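Local coordinates for protein arginase (RocF) (Helicobacter pylori, PDB 4G3H) that probably hydrolyses L-arginine to L-ornithine and urea at a site that holds two manganese ions in each subunit, at residues G5-L10 with G16-V21; R23-L28 with T43-V48; P201-D206 with V216-E221; E210-V215 with L259-G264. One frame throughout, in Å; residues are numbered along the deposited sequence.

Interaction 1 (G5-L10 with G16-V21); sequences GLEAEL and GTDKGV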
loop_
_atom_site.group_PDB
_atom_site.type_symbol
_atom_site.label_atom_id
_atom_site.label_comp_id
_atom_site.label_asym_id
_atom_site.label_seq_id
_atom_site.Cartn_x
_atom_site.Cartn_y
_atom_site.Cartn_z
ATOM N N GLY A 5 -12.150 3.145 2.916
ATOM C CA GLY A 5 -12.098 1.847 3.563
ATOM C C GLY A 5 -12.503 0.755 2.588
ATOM O O GLY A 5 -13.624 0.756 2.081
ATOM N N LEU A 6 -11.587 -0.165 2.309
ATOM C CA LEU A 6 -11.866 -1.269 1.389
ATOM C C LEU A 6 -12.568 -2.411 2.122
ATOM O O LEU A 6 -12.264 -2.704 3.281
ATOM C CB LEU A 6 -10.567 -1.791 0.770
ATOM C CG LEU A 6 -9.885 -1.054 -0.398
ATOM C CD1 LEU A 6 -10.224 -1.734 -1.705
ATOM C CD2 LEU A 6 -10.291 0.408 -0.424
ATOM N N GLU A 7 -13.508 -3.050 1.435
ATOM C CA GLU A 7 -14.246 -4.166 2.003
ATOM C C GLU A 7 -14.622 -5.114 0.872
ATOM O O GLU A 7 -15.075 -4.675 -0.191
ATOM C CB GLU A 7 -15.507 -3.662 2.721
ATOM C CG GLU A 7 -16.334 -4.763 3.371
ATOM C CD GLU A 7 -17.554 -4.233 4.102
ATOM O OE1 GLU A 7 -18.400 -5.057 4.512
ATOM O OE2 GLU A 7 -17.669 -2.999 4.270
ATOM N N ALA A 8 -14.427 -6.411 1.095
ATOM C CA ALA A 8 -14.745 -7.397 0.070
ATOM C C ALA A 8 -16.236 -7.421 -0.233
ATOM O O ALA A 8 -17.065 -7.492 0.677
ATOM C CB ALA A 8 -14.282 -8.791 0.507
ATOM N N GLU A 9 -16.582 -7.356 -1.512
ATOM C CA GLU A 9 -17.988 -7.407 -1.888
ATOM C C GLU A 9 -18.609 -8.706 -1.368
ATOM O O GLU A 9 -19.773 -8.720 -0.965
ATOM C CB GLU A 9 -18.151 -7.333 -3.410
ATOM C CG GLU A 9 -19.591 -7.512 -3.872
ATOM C CD GLU A 9 -19.746 -7.431 -5.381
ATOM O OE1 GLU A 9 -19.069 -8.199 -6.100
ATOM O OE2 GLU A 9 -20.554 -6.602 -5.850
ATOM N N LEU A 10 -17.822 -9.785 -1.367
ATOM C CA LEU A 10 -18.296 -11.092 -0.907
ATOM C C LEU A 10 -17.457 -11.685 0.226
ATOM O O LEU A 10 -16.228 -11.687 0.162
ATOM C CB LEU A 10 -18.313 -12.093 -2.072
ATOM C CG LEU A 10 -19.089 -11.788 -3.361
ATOM C CD1 LEU A 10 -18.824 -12.897 -4.362
ATOM C CD2 LEU A 10 -20.574 -11.668 -3.091
ATOM N N GLY A 16 -10.089 -11.542 8.041
ATOM C CA GLY A 16 -9.486 -10.864 9.180
ATOM C C GLY A 16 -9.013 -9.440 8.915
ATOM O O GLY A 16 -9.018 -8.602 9.818
ATOM N N THR A 17 -8.595 -9.157 7.687
ATOM C CA THR A 17 -8.133 -7.818 7.347
ATOM C C THR A 17 -9.305 -6.855 7.189
ATOM O O THR A 17 -9.189 -5.692 7.540
ATOM C CB THR A 17 -7.309 -7.809 6.044
ATOM O OG1 THR A 17 -8.054 -8.451 5.007
ATOM C CG2 THR A 17 -5.973 -8.521 6.244
ATOM N N ASP A 18 -10.427 -7.342 6.654
ATOM C CA ASP A 18 -11.619 -6.513 6.471
ATOM C C ASP A 18 -12.145 -6.083 7.834
ATOM O O ASP A 18 -12.661 -4.974 7.996
ATOM C CB ASP A 18 -12.704 -7.288 5.705
ATOM C CG ASP A 18 -12.501 -7.246 4.197
ATOM O OD1 ASP A 18 -11.382 -6.932 3.754
ATOM O OD2 ASP A 18 -13.454 -7.537 3.444
ATOM N N LYS A 19 -12.008 -6.967 8.820
ATOM C CA LYS A 19 -12.444 -6.663 10.175
ATOM C C LYS A 19 -11.493 -5.619 10.737
ATOM O O LYS A 19 -11.897 -4.741 11.500
ATOM C CB LYS A 19 -12.435 -7.927 11.043
ATOM C CG LYS A 19 -13.474 -8.956 10.607
ATOM C CD LYS A 19 -13.574 -10.130 11.571
ATOM C CE LYS A 19 -14.661 -11.096 11.129
ATOM N NZ LYS A 19 -14.786 -12.262 12.045
ATOM N N GLY A 20 -10.224 -5.711 10.349
ATOM C CA GLY A 20 -9.254 -4.735 10.809
ATOM C C GLY A 20 -9.658 -3.361 10.311
ATOM O O GLY A 20 -9.676 -2.385 11.067
ATOM N N VAL A 21 -9.992 -3.290 9.027
ATOM C CA VAL A 21 -10.415 -2.040 8.408
ATOM C C VAL A 21 -11.657 -1.433 9.080
ATOM O O VAL A 21 -11.702 -0.226 9.322
ATOM C CB VAL A 21 -10.731 -2.234 6.914
ATOM C CG1 VAL A 21 -11.292 -0.933 6.324
ATOM C CG2 VAL A 21 -9.476 -2.682 6.174
HETATM O O HOH W 1 -14.161 -2.978 5.761
#

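Interaction 2 (R23-L28 with T43-V48); sequences RLREAL and TQERCV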
loop_
_atom_site.group_PDB
_atom_site.type_symbol
_atom_site.label_atom_id
_atom_site.label_comp_id
_atom_site.label_asym_id
_atom_site.label_seq_id
_atom_site.Cartn_x
_atom_site.Cartn_y
_atom_site.Cartn_z
ATOM N N ARG A 23 -12.678 -1.833 12.119
ATOM C CA ARG A 23 -12.315 -1.400 13.470
ATOM C C ARG A 23 -11.664 -0.018 13.409
ATOM O O ARG A 23 -11.978 0.872 14.199
ATOM C CB ARG A 23 -11.301 -2.354 14.103
ATOM C CG ARG A 23 -11.838 -3.640 14.693
ATOM C CD ARG A 23 -10.786 -4.189 15.650
ATOM N NE ARG A 23 -11.118 -5.494 16.211
ATOM C CZ ARG A 23 -10.400 -6.098 17.152
ATOM N NH1 ARG A 23 -10.768 -7.288 17.608
ATOM N NH2 ARG A 23 -9.316 -5.511 17.647
ATOM N N LEU A 24 -10.733 0.134 12.473
ATOM C CA LEU A 24 -10.016 1.385 12.292
ATOM C C LEU A 24 -10.967 2.497 11.831
ATOM O O LEU A 24 -10.863 3.630 12.291
ATOM C CB LEU A 24 -8.869 1.177 11.286
ATOM C CG LEU A 24 -7.826 0.144 11.751
ATOM C CD1 LEU A 24 -6.854 -0.173 10.638
ATOM C CD2 LEU A 24 -7.082 0.685 12.967
ATOM N N ARG A 25 -11.897 2.170 10.939
ATOM C CA ARG A 25 -12.866 3.155 10.451
ATOM C C ARG A 25 -13.716 3.709 11.598
ATOM O O ARG A 25 -13.942 4.917 11.688
ATOM C CB ARG A 25 -13.804 2.531 9.419
ATOM C CG ARG A 25 -13.184 2.220 8.073
ATOM C CD ARG A 25 -14.119 1.346 7.232
ATOM N NE ARG A 25 -15.399 1.985 6.928
ATOM C CZ ARG A 25 -16.364 1.412 6.210
ATOM N NH1 ARG A 25 -16.192 0.185 5.723
ATOM N NH2 ARG A 25 -17.498 2.059 5.970
ATOM N N GLU A 26 -14.196 2.821 12.461
ATOM C CA GLU A 26 -15.023 3.237 13.586
ATOM C C GLU A 26 -14.229 4.054 14.603
ATOM O O GLU A 26 -14.734 5.043 15.130
ATOM C CB GLU A 26 -15.678 2.013 14.239
ATOM C CG GLU A 26 -16.706 1.348 13.312
ATOM C CD GLU A 26 -17.365 0.104 13.899
ATOM O OE1 GLU A 26 -18.320 -0.412 13.273
ATOM O OE2 GLU A 26 -16.935 -0.365 14.974
ATOM N N ALA A 27 -12.996 3.705 14.859
ATOM C CA ALA A 27 -12.126 4.391 15.661
ATOM C C ALA A 27 -11.773 5.783 15.157
ATOM O O ALA A 27 -11.909 6.599 15.815
ATOM C CB ALA A 27 -10.999 3.621 16.077
ATOM N N LEU A 28 -11.497 5.967 13.920
ATOM C CA LEU A 28 -11.266 7.152 13.270
ATOM C C LEU A 28 -12.481 8.161 13.247
ATOM O O LEU A 28 -12.336 9.214 13.308
ATOM C CB LEU A 28 -10.600 6.979 11.954
ATOM C CG LEU A 28 -9.250 6.417 11.799
ATOM C CD1 LEU A 28 -8.832 6.154 10.561
ATOM C CD2 LEU A 28 -8.386 7.121 12.519
ATOM N N THR A 43 -13.345 14.596 6.323
ATOM C CA THR A 43 -14.635 15.111 5.876
ATOM C C THR A 43 -15.493 14.063 5.194
ATOM O O THR A 43 -16.678 14.276 4.958
ATOM C CB THR A 43 -14.450 16.277 4.887
ATOM O OG1 THR A 43 -13.848 15.783 3.682
ATOM C CG2 THR A 43 -13.554 17.357 5.490
ATOM N N GLN A 44 -14.897 12.927 4.874
ATOM C CA GLN A 44 -15.645 11.887 4.203
ATOM C C GLN A 44 -15.068 10.495 4.408
ATOM O O GLN A 44 -13.868 10.278 4.255
ATOM C CB GLN A 44 -15.720 12.211 2.708
ATOM C CG GLN A 44 -16.262 11.089 1.838
ATOM C CD GLN A 44 -16.313 11.467 0.368
ATOM O OE1 GLN A 44 -16.165 10.617 -0.507
ATOM N NE2 GLN A 44 -16.536 12.745 0.091
ATOM N N GLU A 45 -15.942 9.563 4.772
ATOM C CA GLU A 45 -15.559 8.176 4.959
ATOM C C GLU A 45 -16.218 7.394 3.830
ATOM O O GLU A 45 -17.440 7.218 3.819
ATOM C CB GLU A 45 -16.058 7.633 6.307
ATOM C CG GLU A 45 -15.868 6.119 6.461
ATOM C CD GLU A 45 -16.757 5.505 7.529
ATOM O OE1 GLU A 45 -17.702 6.176 7.983
ATOM O OE2 GLU A 45 -16.522 4.333 7.904
ATOM N N ARG A 46 -15.417 6.939 2.872
ATOM C CA ARG A 46 -15.976 6.168 1.776
ATOM C C ARG A 46 -15.640 4.676 1.789
ATOM O O ARG A 46 -14.479 4.294 1.904
ATOM C CB ARG A 46 -15.561 6.696 0.399
ATOM C CG ARG A 46 -16.317 5.835 -0.570
ATOM C CD ARG A 46 -15.987 5.685 -1.993
ATOM N NE ARG A 46 -16.071 6.856 -2.837
ATOM C CZ ARG A 46 -16.486 6.801 -4.098
ATOM N NH1 ARG A 46 -16.881 5.647 -4.618
ATOM N NH2 ARG A 46 -16.418 7.875 -4.866
ATOM N N CYS A 47 -16.664 3.840 1.648
ATOM C CA CYS A 47 -16.463 2.400 1.595
ATOM C C CYS A 47 -16.322 2.027 0.129
ATOM O O CYS A 47 -17.123 2.457 -0.702
ATOM C CB CYS A 47 -17.659 1.646 2.187
ATOM S SG CYS A 47 -17.449 -0.168 2.168
ATOM N N VAL A 48 -15.295 1.241 -0.185
ATOM C CA VAL A 48 -15.048 0.806 -1.554
ATOM C C VAL A 48 -14.967 -0.717 -1.558
ATOM O O VAL A 48 -14.192 -1.305 -0.802
ATOM C CB VAL A 48 -13.728 1.401 -2.106
ATOM C CG1 VAL A 48 -13.426 0.822 -3.489
ATOM C CG2 VAL A 48 -13.843 2.915 -2.189
#

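Interaction 3 (P201-D206 with V216-E221); sequences PLFSVD and VQKTKE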
loop_
_atom_site.group_PDB
_atom_site.type_symbol
_atom_site.label_atom_id
_atom_site.label_comp_id
_atom_site.label_asym_id
_atom_site.label_seq_id
_atom_site.Cartn_x
_atom_site.Cartn_y
_atom_site.Cartn_z
ATOM N N PRO A 201 15.911 0.334 -5.771
ATOM C CA PRO A 201 16.496 0.678 -4.467
ATOM C C PRO A 201 15.763 -0.023 -3.324
ATOM O O PRO A 201 14.535 0.004 -3.265
ATOM C CB PRO A 201 16.353 2.198 -4.410
ATOM C CG PRO A 201 15.147 2.462 -5.252
ATOM C CD PRO A 201 15.350 1.529 -6.425
ATOM N N LEU A 202 16.521 -0.653 -2.432
ATOM C CA LEU A 202 15.954 -1.386 -1.301
ATOM C C LEU A 202 16.745 -1.130 -0.014
ATOM O O LEU A 202 17.926 -1.482 0.089
ATOM C CB LEU A 202 15.933 -2.895 -1.616
ATOM C CG LEU A 202 15.250 -3.842 -0.622
ATOM C CD1 LEU A 202 15.030 -5.191 -1.273
ATOM C CD2 LEU A 202 16.093 -3.988 0.635
ATOM N N PHE A 203 16.089 -0.520 0.968
ATOM C CA PHE A 203 16.738 -0.220 2.237
ATOM C C PHE A 203 16.282 -1.220 3.287
ATOM O O PHE A 203 15.124 -1.218 3.698
ATOM C CB PHE A 203 16.410 1.211 2.662
ATOM C CG PHE A 203 16.894 2.252 1.685
ATOM C CD1 PHE A 203 18.259 2.486 1.516
ATOM C CD2 PHE A 203 15.988 2.983 0.917
ATOM C CE1 PHE A 203 18.712 3.434 0.596
ATOM C CE2 PHE A 203 16.429 3.932 -0.008
ATOM C CZ PHE A 203 17.791 4.160 -0.170
ATOM N N SER A 204 17.205 -2.078 3.711
ATOM C CA SER A 204 16.899 -3.115 4.694
ATOM C C SER A 204 16.662 -2.578 6.091
ATOM O O SER A 204 16.956 -1.424 6.384
ATOM C CB SER A 204 18.037 -4.133 4.757
ATOM O OG SER A 204 19.202 -3.551 5.322
ATOM N N VAL A 205 16.138 -3.447 6.948
ATOM C CA VAL A 205 15.879 -3.120 8.335
ATOM C C VAL A 205 17.142 -2.584 9.002
ATOM O O VAL A 205 17.083 -1.629 9.774
ATOM C CB VAL A 205 15.407 -4.370 9.120
ATOM C CG1 VAL A 205 15.370 -4.063 10.612
ATOM C CG2 VAL A 205 14.023 -4.809 8.627
ATOM N N ASP A 206 18.282 -3.204 8.703
ATOM C CA ASP A 206 19.554 -2.794 9.291
ATOM C C ASP A 206 20.024 -1.419 8.823
ATOM O O ASP A 206 20.513 -0.627 9.628
ATOM C CB ASP A 206 20.638 -3.836 8.998
ATOM C CG ASP A 206 20.353 -5.179 9.655
ATOM O OD1 ASP A 206 20.111 -5.210 10.880
ATOM O OD2 ASP A 206 20.374 -6.210 8.951
ATOM N N VAL A 216 16.876 8.165 4.107
ATOM C CA VAL A 216 15.982 9.182 3.565
ATOM C C VAL A 216 16.659 10.031 2.487
ATOM O O VAL A 216 16.051 10.358 1.461
ATOM C CB VAL A 216 15.449 10.101 4.685
ATOM C CG1 VAL A 216 14.591 11.215 4.093
ATOM C CG2 VAL A 216 14.635 9.280 5.669
ATOM N N GLN A 217 17.920 10.382 2.715
ATOM C CA GLN A 217 18.662 11.201 1.763
ATOM C C GLN A 217 18.821 10.466 0.432
ATOM O O GLN A 217 18.649 11.054 -0.642
ATOM C CB GLN A 217 20.030 11.559 2.350
ATOM C CG GLN A 217 20.745 12.701 1.646
ATOM C CD GLN A 217 19.862 13.920 1.484
ATOM O OE1 GLN A 217 19.138 14.307 2.403
ATOM N NE2 GLN A 217 19.921 14.537 0.309
ATOM N N LYS A 218 19.151 9.179 0.503
ATOM C CA LYS A 218 19.307 8.378 -0.705
ATOM C C LYS A 218 17.946 8.192 -1.376
ATOM O O LYS A 218 17.868 7.990 -2.590
ATOM C CB LYS A 218 19.911 7.010 -0.377
ATOM C CG LYS A 218 21.372 7.038 0.064
ATOM C CD LYS A 218 21.885 5.620 0.293
ATOM C CE LYS A 218 23.282 5.600 0.910
ATOM N NZ LYS A 218 23.737 4.214 1.264
ATOM N N THR A 219 16.876 8.256 -0.580
ATOM C CA THR A 219 15.521 8.115 -1.119
ATOM C C THR A 219 15.194 9.349 -1.959
ATOM O O THR A 219 14.595 9.237 -3.031
ATOM C CB THR A 219 14.466 7.971 0.005
ATOM O OG1 THR A 219 14.679 6.736 0.702
ATOM C CG2 THR A 219 13.055 7.973 -0.581
ATOM N N LYS A 220 15.598 10.521 -1.466
ATOM C CA LYS A 220 15.377 11.788 -2.170
ATOM C C LYS A 220 16.079 11.755 -3.517
ATOM O O LYS A 220 15.534 12.192 -4.529
ATOM C CB LYS A 220 15.936 12.957 -1.365
ATOM C CG LYS A 220 15.198 13.257 -0.084
ATOM C CD LYS A 220 15.912 14.350 0.683
ATOM C CE LYS A 220 15.119 14.795 1.896
ATOM N NZ LYS A 220 15.900 15.769 2.718
ATOM N N GLU A 221 17.301 11.237 -3.515
ATOM C CA GLU A 221 18.098 11.133 -4.727
ATOM C C GLU A 221 17.360 10.314 -5.773
ATOM O O GLU A 221 17.229 10.740 -6.919
ATOM C CB GLU A 221 19.455 10.504 -4.400
ATOM C CG GLU A 221 20.282 11.358 -3.445
ATOM C CD GLU A 221 21.568 10.687 -2.983
ATOM O OE1 GLU A 221 22.347 11.349 -2.262
ATOM O OE2 GLU A 221 21.801 9.507 -3.329
#

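Interaction 4 (E210-V215 with L259-G264); sequences ENMQEV and LKQLLG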
loop_
_atom_site.group_PDB
_atom_site.type_symbol
_atom_site.label_atom_id
_atom_site.label_comp_id
_atom_site.label_asym_id
_atom_site.label_seq_id
_atom_site.Cartn_x
_atom_site.Cartn_y
_atom_site.Cartn_z
ATOM N N GLU A 210 20.559 1.507 11.328
ATOM C CA GLU A 210 21.901 2.070 11.437
ATOM C C GLU A 210 21.967 3.558 11.114
ATOM O O GLU A 210 22.648 4.318 11.800
ATOM C CB GLU A 210 22.865 1.329 10.512
ATOM C CG GLU A 210 23.194 -0.089 10.934
ATOM C CD GLU A 210 24.228 -0.722 10.023
ATOM O OE1 GLU A 210 25.300 -0.108 9.830
ATOM O OE2 GLU A 210 23.974 -1.828 9.504
ATOM N N ASN A 211 21.274 3.973 10.062
ATOM C CA ASN A 211 21.286 5.375 9.673
ATOM C C ASN A 211 20.046 5.721 8.851
ATOM O O ASN A 211 20.037 5.631 7.614
ATOM C CB ASN A 211 22.551 5.690 8.869
ATOM C CG ASN A 211 22.880 7.177 8.850
ATOM O OD1 ASN A 211 21.982 8.025 8.844
ATOM N ND2 ASN A 211 24.172 7.498 8.820
ATOM N N MET A 212 19.001 6.121 9.559
ATOM C CA MET A 212 17.741 6.490 8.943
ATOM C C MET A 212 17.913 7.750 8.101
ATOM O O MET A 212 17.282 7.899 7.064
ATOM C CB MET A 212 16.703 6.735 10.033
ATOM C CG MET A 212 15.276 6.696 9.561
ATOM S SD MET A 212 14.177 6.840 10.969
ATOM C CE MET A 212 14.426 5.239 11.763
ATOM N N GLN A 213 18.766 8.660 8.558
ATOM C CA GLN A 213 19.006 9.910 7.834
ATOM C C GLN A 213 19.575 9.654 6.434
ATOM O O GLN A 213 19.157 10.274 5.460
ATOM C CB GLN A 213 19.969 10.812 8.625
ATOM C CG GLN A 213 19.359 11.497 9.853
ATOM C CD GLN A 213 18.816 10.511 10.877
ATOM O OE1 GLN A 213 19.550 9.675 11.406
ATOM N NE2 GLN A 213 17.521 10.608 11.160
ATOM N N GLU A 214 20.532 8.740 6.332
ATOM C CA GLU A 214 21.124 8.447 5.040
ATOM C C GLU A 214 20.091 7.767 4.151
ATOM O O GLU A 214 20.001 8.055 2.962
ATOM C CB GLU A 214 22.350 7.552 5.200
ATOM C CG GLU A 214 23.133 7.389 3.914
ATOM C CD GLU A 214 24.350 6.510 4.082
ATOM O OE1 GLU A 214 24.183 5.309 4.386
ATOM O OE2 GLU A 214 25.475 7.020 3.916
ATOM N N VAL A 215 19.308 6.866 4.734
ATOM C CA VAL A 215 18.271 6.171 3.979
ATOM C C VAL A 215 17.344 7.194 3.332
ATOM O O VAL A 215 17.069 7.120 2.142
ATOM C CB VAL A 215 17.437 5.225 4.890
ATOM C CG1 VAL A 215 16.216 4.720 4.135
ATOM C CG2 VAL A 215 18.292 4.044 5.343
ATOM N N LEU A 259 9.602 2.512 13.112
ATOM C CA LEU A 259 8.639 2.781 12.039
ATOM C C LEU A 259 8.099 4.200 12.170
ATOM O O LEU A 259 8.014 4.929 11.182
ATOM C CB LEU A 259 7.471 1.773 12.069
ATOM C CG LEU A 259 6.303 2.050 11.099
ATOM C CD1 LEU A 259 6.817 2.126 9.669
ATOM C CD2 LEU A 259 5.259 0.972 11.207
ATOM N N LYS A 260 7.731 4.588 13.391
ATOM C CA LYS A 260 7.224 5.939 13.644
ATOM C C LYS A 260 8.248 6.994 13.239
ATOM O O LYS A 260 7.898 8.024 12.668
ATOM C CB LYS A 260 6.861 6.107 15.127
ATOM C CG LYS A 260 5.476 5.568 15.481
ATOM C CD LYS A 260 5.368 5.167 16.947
ATOM C CE LYS A 260 5.752 6.287 17.892
ATOM N NZ LYS A 260 5.652 5.846 19.311
ATOM N N GLN A 261 9.515 6.733 13.540
ATOM C CA GLN A 261 10.578 7.660 13.184
ATOM C C GLN A 261 10.755 7.723 11.671
ATOM O O GLN A 261 10.839 8.810 11.098
ATOM C CB GLN A 261 11.894 7.240 13.838
ATOM C CG GLN A 261 12.021 7.695 15.275
ATOM C CD GLN A 261 12.992 6.849 16.065
ATOM O OE1 GLN A 261 14.112 6.581 15.613
ATOM N NE2 GLN A 261 12.573 6.424 17.256
ATOM N N LEU A 262 10.815 6.560 11.028
ATOM C CA LEU A 262 10.979 6.526 9.579
ATOM C C LEU A 262 9.791 7.206 8.909
ATOM O O LEU A 262 9.964 8.011 8.000
ATOM C CB LEU A 262 11.098 5.089 9.066
ATOM C CG LEU A 262 11.213 4.957 7.541
ATOM C CD1 LEU A 262 12.557 5.541 7.071
ATOM C CD2 LEU A 262 11.102 3.493 7.128
ATOM N N LEU A 263 8.583 6.878 9.358
ATOM C CA LEU A 263 7.382 7.473 8.786
ATOM C C LEU A 263 7.361 8.993 8.895
ATOM O O LEU A 263 7.061 9.687 7.926
ATOM C CB LEU A 263 6.136 6.908 9.469
ATOM C CG LEU A 263 5.400 5.792 8.732
ATOM C CD1 LEU A 263 4.167 5.399 9.539
ATOM C CD2 LEU A 263 5.002 6.271 7.332
ATOM N N GLY A 264 7.673 9.506 10.081
ATOM C CA GLY A 264 7.674 10.945 10.287
ATOM C C GLY A 264 8.619 11.684 9.356
ATOM O O GLY A 264 8.274 12.738 8.811
HETATM O O HOH W 2 15.799 8.942 13.659
#

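Interaction 1 (G5-L10 with G16-V21)
The carboxylate of D18 reaches from helix 16-30 to the end of strand 2-8 and takes the backbone N-H of A8. The bond is short and nearly straight, A8 N to D18 OD2 2.8 Å, and the donor comes in on the syn side of OD2, 30° out of the carboxylate plane. A8 CB lies against the same oxygen, 3.3 Å from D18 OD2. The other oxygen, OD1, is held by the hydroxyls of Y50 and S89, so both oxygens of this buried carboxylate are gripped, which should restrain its rotation. Strand and helix run roughly antiparallel, 146° between their directions; they form the first beta-alpha unit of the arginase alpha/beta fold, in which the helix returns along the parallel sheet. One turn further on, V21 packs more loosely: its CG1, anti to the backbone N (chi1 175°), stands 4.0 Å from G5 CA and 3.7 Å from L6 O. Between these two points a water donates to L6 O at 3.1 Å and, weakly, to D18 O. E7 marks the partly exposed margin, where its extended chain crosses D18 at about a right angle and its CG stays 4.0 Å from D18 OD2.

Interaction 2 (R23-L28 with T43-V48)
R25 leaves helix 16-30 with CG anti to its carbonyl carbon (chi1 -72°), and a bend at chi3 (62°) folds the guanidinium round until NE faces E45. From strand 44-50, E45 answers with an extended chain whose CG lies anti to the backbone N, and the two side chains cross at about a right angle. The result is a salt bridge carried by one carboxylate oxygen. R25 NE donates to E45 OE2 at 2.8 Å, and R25 NH2 adds a weak, more bent bond to the same E45 OE2 at 3.1 Å. OE2 sits close to the guanidinium plane, at its edge, and receives NE on its anti side. Because the guanidinium and carboxylate planes stand 77° apart, the pair does not form the coplanar, two-oxygen pairing that these groups often adopt. Further along the strand C47 flanks the outer nitrogens: its SG lies 3.8 Å from R25 NH1, and its CB is the same distance, 3.8 Å, from R25 NH2. E7, on the neighbouring strand 2-8, makes a long, weak ion pair with R25 NH1. The contact thus ties the helix to the edge strand at the protein surface through charge, with little apolar burial. With two acidic residues near it, R25 very probably stays protonated, while water and dissolved ions would be expected to temper the strength of the bridge.

Interaction 3 (P201-D206 with V216-E221)
The ring of F203 is the whole contribution of 201-206 to this contact, and it meets two successive residues of helix 212-223. CZ of F203 lies 3.6 Å from K218 CB, and F203 CE1 is 3.9 Å from K218 CD, so the lysine offers its aliphatic chain to the far end of the ring. Next to it on the ring, F203 CE2 comes within 3.4 Å of T219 OG1. Both partners approach the ring obliquely. The lysine chain is extended beyond CG and carries its ammonium group away from the phenyl, toward E214, with which K218 NZ forms a long, weak ion pair. T219 is set by its own helix: OG1, anti to the carbonyl carbon (chi1 -66°), is hydrogen-bonded to V215 O one turn earlier, which satisfies the hydroxyl beside an apolar ring. F203 in turn is anchored by backbone hydrogen bonds to Y181 and G183. It belongs to the short strand 202-203, the last in the parallel sheet on this side, next to strand 179-182. Helix 212-223 packs over that border, with T219 resting on F182 and V216 turned to L265 of helix 256-269; a helix laid on the outermost strand through one aromatic side chain belongs to the layered alpha/beta architecture of arginases.

Interaction 4 (E210-V215 with L259-G264)
M212, in the first turn of helix 212-223, lays its thioether across the backbone of helix 256-269 between Q261 and L262. Its chain starts with CG anti to the backbone N (chi1 -162°), continues straight through chi2, and then bends at chi3 (-71°) to bring the methyl round to Q261. The sulfur makes the closest approach: M212 SD is 3.4 Å from L262 N and 3.6 Å from Q261 C, distances of close packing with no hydrogen bond involved. Past the bend, M212 CE rests 3.8 Å from Q261 CB, the two side chains crossing at about a right angle. Nearer the root, M212 CG meets L262 CD1 at 3.9 Å, an apolar contact in which the leucine also has its CG anti to the backbone N. The exposed margin is polar. Q261, extended beyond CG, holds OE1 beyond the M212 methyl, where a water links it to Q213 NE2 through two long, weak hydrogen bonds. The start of the helix that bears M212 is fixed by N211 at the N-cap position, whose OD1 accepts from E214 N at 3.0 Å from above the carbonyl plane. Beneath the contact, L262 and V215 both touch F182 of strand 179-182, and L262 also reaches L115 of strand 110-115. Two neighbouring helices thus pack side by side on one face of the parallel sheet, an arrangement characteristic of the three-layer alpha/beta/alpha fold of arginases.

Overall arrangement
The four contacts form two pairs on the flanks of one parallel sheet. Interactions 1 and 2 share helix 16-30 and fasten it to the neighbouring strands 2-8 and 44-50, which are joined by backbone hydrogen bonds of G5 with R46 and V48. Interactions 3 and 4 share helix 212-223 near the other sheet edge and meet where F203 packs on V215; their centres are about 9 Å apart, whereas those of interactions 1 and 3 are about 31 Å apart. Interaction 1 is buried and relies on a backbone-to-carboxylate bond, while interaction 2 lies at the surface and relies on charge. Interaction 4 is buried and largely apolar, and interaction 3, partly buried, sets one phenyl ring against a lysine chain and a threonine hydroxyl.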